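Ornithine carbamoyltransferase (Gloeobacter violaceus, PDB 3GD5) probably catalyses the reversible transfer of the carbamoyl group from carbamoyl phosphate to ornithine, giving citrulline and phosphate in arginine biosynthesis. Local coordinates at residues A258-A263 with A267-C272; E284-E287 with R292-D295. One frame throughout, in Å; residues are numbered along the deposited sequence.

Overall arrangement
Contacts 1 and 2 follow one another along the chain within the ornithine-binding domain, their centres about 10 Å apart; strand 268-271 forms one half of contact 1 and packs against both halves of contact 2. Contact 1 sets the short helix 257-261 beside that strand and is only partly buried; contact 2 joins helix 283-287 to the start of helix 293-312 and is buried. Methyl groups carry the first, whereas the second adds a thioether and an indole and has charged residues at its margin that reach a second subunit. The two meet where the V269 O and R292 N atoms, 3.1 Å apart, probably form a hydrogen bond and where H271 packs on I293.

Contact 1. Residues A258-A263 with A267-C272; sequences ALLNCA and AIVLHC
L260 and V269 bring a short helix against the edge strand of a Rossmann-like sheet, and they do it with one methyl each: L260 CD2 lies 3.8 Å from V269 CG2. The two side chains cross at about a right angle, so they meet at a point and do not run alongside each other. V269 has CG1 anti to its backbone N (chi1 177°), which leaves CG2 as the branch that faces the leucine. In L260, whose first torsion (-103°) is far from staggered, CD1 continues the chain away from CA (chi2 179°), and the branch turned aside, CD2, meets the valine. The same CD2 methyl passes more loosely by A267 CB, at 4.4 Å. A second small contact closes the turn, where the methyls of A263 and A267 point at each other with their CB atoms 3.9 Å apart. No hydrogen bond crosses between the segments; the contact between them is purely apolar.

The second shell fixes both partners. A263 N bonds to L260 O at 3.1 Å as the chain leaves the helix, and L259 N is bonded to the side chain of N256 at the helix start. On the strand side, A267 O accepts from R290 NH1, while the backbone of V269 pairs with R290 and R292.

I268 and L270 turn to the other side of the strand, onto helix 138-152, and C272, by similarity a carbamoyl phosphate-binding residue, lies just beyond. Helix 257-261 rests on helix 219-223 through L259, while strand 268-271 lies parallel to 228-231 at the border of the sheet.

Contact 2. Residues E284-E287 with R292-D295; sequences EVME and RIWD
M286 is the side chain that spans this helix-to-helix contact, touching I293 with its stem and W294 with its terminal methyl. The tight part is at the stem: M286 CG and I293 CD1 are 3.5 Å apart, closer than ordinary van der Waals contact, and the two chains cross at about a right angle. I293 points toward helix 283-287 and is extended at chi2 (172°), which carries CD1 to the base of the methionine. Its other branch, CG2, sits 3.9 Å above one face of the W294 ring, offset toward the rim, so the isoleucine also packs against its neighbour in sequence.

Looser packing follows farther out. The methionine bends at chi3 (114°) and brings CE to the six-membered part of the indole, 3.9 Å from W294 CH2 and 4.0 Å from W294 CZ2. The methyl approaches the ring obliquely, and M286 again crosses its partner nearly at right angles. Beyond lies a polar margin at the subunit interface, where D95 of a second subunit packs on both M286 and W294. There, E287 forms a salt bridge with R98 of that subunit, and D295 forms another with R102.

R292 occupies the N-cap position of helix 293-312, and S291 OG makes weak hydrogen bonds with M286 O and with the backbone N of I293, which donates to it, tying the connecting loop to both helices. I293 also packs on L273, by similarity a carbamoyl phosphate-binding residue, which puts this apolar joint next to the probable carbamoyl phosphate site. The chemistry is consistent with apolar contact joining the helices within the subunit, while E287 and D295 beside it form salt bridges across to the second subunit.

Contact 1. Residues A258-A263 with A267-C272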
# COMPACT_ATOMS: atom_id res chain seq x y z
N ALA A 258 -31.92 -29.02 12.01
CA ALA A 258 -31.76 -30.02 13.05
C ALA A 258 -31.67 -29.41 14.44
O ALA A 258 -32.40 -29.81 15.35
CB ALA A 258 -30.53 -30.88 12.76
N LEU A 259 -30.76 -28.45 14.62
CA LEU A 259 -30.58 -27.82 15.92
C LEU A 259 -31.87 -27.15 16.38
O LEU A 259 -32.23 -27.20 17.56
CB LEU A 259 -29.46 -26.78 15.85
CG LEU A 259 -29.06 -26.22 17.22
CD1 LEU A 259 -28.54 -27.35 18.08
CD2 LEU A 259 -27.99 -25.15 17.06
N LEU A 260 -32.57 -26.53 15.43
CA LEU A 260 -33.84 -25.86 15.71
C LEU A 260 -34.87 -26.85 16.24
O LEU A 260 -35.63 -26.55 17.16
CB LEU A 260 -34.39 -25.23 14.43
CG LEU A 260 -34.25 -23.73 14.24
CD1 LEU A 260 -34.83 -23.33 12.89
CD2 LEU A 260 -34.97 -23.00 15.36
N ASN A 261 -34.88 -28.03 15.65
CA ASN A 261 -35.83 -29.05 16.04
C ASN A 261 -35.65 -29.51 17.49
O ASN A 261 -36.59 -30.06 18.09
CB ASN A 261 -35.72 -30.24 15.09
CG ASN A 261 -36.97 -31.08 15.07
OD1 ASN A 261 -38.06 -30.58 14.75
ND2 ASN A 261 -36.84 -32.36 15.43
N CYS A 262 -34.47 -29.28 18.04
CA CYS A 262 -34.16 -29.68 19.41
C CYS A 262 -34.55 -28.64 20.45
O CYS A 262 -34.46 -28.89 21.65
CB CYS A 262 -32.67 -29.97 19.55
SG CYS A 262 -32.02 -31.17 18.37
N ALA A 263 -34.97 -27.47 20.00
CA ALA A 263 -35.34 -26.39 20.91
C ALA A 263 -36.85 -26.30 21.09
O ALA A 263 -37.60 -27.10 20.53
CB ALA A 263 -34.79 -25.07 20.39
N ALA A 267 -39.30 -21.34 19.37
CA ALA A 267 -37.92 -20.88 19.33
C ALA A 267 -37.65 -19.82 18.27
O ALA A 267 -38.12 -19.91 17.13
CB ALA A 267 -36.98 -22.06 19.14
N ILE A 268 -36.86 -18.83 18.67
CA ILE A 268 -36.46 -17.73 17.81
C ILE A 268 -34.96 -17.86 17.53
O ILE A 268 -34.22 -18.41 18.35
CB ILE A 268 -36.77 -16.37 18.51
CG1 ILE A 268 -38.08 -15.81 17.96
CG2 ILE A 268 -35.63 -15.39 18.35
CD1 ILE A 268 -39.27 -16.70 18.18
N VAL A 269 -34.52 -17.38 16.36
CA VAL A 269 -33.11 -17.44 15.98
C VAL A 269 -32.52 -16.03 15.86
O VAL A 269 -33.02 -15.21 15.09
CB VAL A 269 -32.91 -18.17 14.63
CG1 VAL A 269 -31.43 -18.15 14.25
CG2 VAL A 269 -33.40 -19.61 14.74
N LEU A 270 -31.46 -15.77 16.62
CA LEU A 270 -30.80 -14.46 16.59
C LEU A 270 -29.37 -14.57 16.09
O LEU A 270 -28.68 -15.56 16.34
CB LEU A 270 -30.79 -13.82 17.98
CG LEU A 270 -32.12 -13.42 18.62
CD1 LEU A 270 -31.88 -12.64 19.90
CD2 LEU A 270 -32.93 -12.60 17.64
N HIS A 271 -28.93 -13.54 15.37
CA HIS A 271 -27.56 -13.48 14.87
C HIS A 271 -27.20 -11.99 14.86
O HIS A 271 -27.89 -11.19 14.25
CB HIS A 271 -27.47 -14.07 13.45
CG HIS A 271 -26.06 -14.21 12.95
ND1 HIS A 271 -25.58 -15.39 12.40
CD2 HIS A 271 -25.05 -13.32 12.88
CE1 HIS A 271 -24.33 -15.21 12.02
NE2 HIS A 271 -23.98 -13.96 12.29
N CYS A 272 -26.13 -11.63 15.56
CA CYS A 272 -25.71 -10.22 15.62
C CYS A 272 -25.19 -9.63 14.30
O CYS A 272 -25.10 -8.41 14.18
CB CYS A 272 -24.66 -10.04 16.71
SG CYS A 272 -23.20 -11.05 16.47

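Contact 2. Residues E284-E287 with R292-D295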
# COMPACT_ATOMS: atom_id res chain seq x y z
N GLU A 284 -31.37 -21.11 4.83
CA GLU A 284 -32.72 -21.54 5.16
C GLU A 284 -33.21 -20.98 6.49
O GLU A 284 -34.30 -20.40 6.57
CB GLU A 284 -32.77 -23.06 5.20
CG GLU A 284 -34.14 -23.64 5.51
CD GLU A 284 -34.12 -25.16 5.55
OE1 GLU A 284 -33.56 -25.73 6.52
OE2 GLU A 284 -34.65 -25.79 4.61
N VAL A 285 -32.41 -21.15 7.53
CA VAL A 285 -32.78 -20.66 8.85
C VAL A 285 -32.75 -19.13 8.89
O VAL A 285 -33.68 -18.49 9.38
CB VAL A 285 -31.85 -21.21 9.94
CG1 VAL A 285 -32.23 -20.64 11.30
CG2 VAL A 285 -31.93 -22.73 9.97
N MET A 286 -31.68 -18.55 8.35
CA MET A 286 -31.56 -17.10 8.34
C MET A 286 -32.76 -16.45 7.66
O MET A 286 -33.29 -15.45 8.14
CB MET A 286 -30.29 -16.69 7.61
CG MET A 286 -29.41 -15.74 8.39
SD MET A 286 -28.06 -15.19 7.40
CE MET A 286 -28.48 -13.43 7.27
N GLU A 287 -33.17 -17.02 6.53
CA GLU A 287 -34.29 -16.50 5.76
C GLU A 287 -35.62 -17.11 6.20
O GLU A 287 -36.68 -16.70 5.73
CB GLU A 287 -34.08 -16.80 4.27
CG GLU A 287 -32.80 -16.23 3.66
CD GLU A 287 -32.75 -14.71 3.70
OE1 GLU A 287 -33.81 -14.08 3.89
OE2 GLU A 287 -31.65 -14.14 3.52
N ARG A 292 -35.24 -13.65 13.63
CA ARG A 292 -35.63 -12.32 14.09
C ARG A 292 -34.44 -11.38 13.90
O ARG A 292 -34.41 -10.26 14.41
CB ARG A 292 -36.03 -12.35 15.56
CG ARG A 292 -37.30 -13.16 15.82
CD ARG A 292 -38.50 -12.53 15.15
NE ARG A 292 -39.69 -13.34 15.35
CZ ARG A 292 -40.00 -14.40 14.61
NH1 ARG A 292 -39.21 -14.78 13.61
NH2 ARG A 292 -41.10 -15.10 14.88
N ILE A 293 -33.48 -11.85 13.12
CA ILE A 293 -32.25 -11.12 12.81
C ILE A 293 -32.43 -9.67 12.35
O ILE A 293 -31.71 -8.78 12.83
CB ILE A 293 -31.45 -11.89 11.74
CG1 ILE A 293 -30.94 -13.20 12.34
CG2 ILE A 293 -30.28 -11.04 11.23
CD1 ILE A 293 -30.31 -14.12 11.33
N TRP A 294 -33.37 -9.42 11.44
CA TRP A 294 -33.61 -8.08 10.94
C TRP A 294 -34.21 -7.18 12.02
O TRP A 294 -33.83 -6.01 12.14
CB TRP A 294 -34.49 -8.12 9.68
CG TRP A 294 -33.94 -9.07 8.62
CD1 TRP A 294 -34.63 -10.05 7.97
CD2 TRP A 294 -32.57 -9.19 8.18
NE1 TRP A 294 -33.78 -10.78 7.16
CE2 TRP A 294 -32.51 -10.27 7.27
CE3 TRP A 294 -31.39 -8.49 8.47
CZ2 TRP A 294 -31.32 -10.67 6.65
CZ3 TRP A 294 -30.20 -8.89 7.86
CH2 TRP A 294 -30.18 -9.97 6.96
N ASP A 295 -35.14 -7.72 12.82
CA ASP A 295 -35.73 -6.94 13.91
C ASP A 295 -34.63 -6.68 14.95
O ASP A 295 -34.53 -5.59 15.52
CB ASP A 295 -36.88 -7.71 14.58
CG ASP A 295 -38.09 -7.89 13.67
OD1 ASP A 295 -38.33 -7.02 12.81
OD2 ASP A 295 -38.81 -8.89 13.82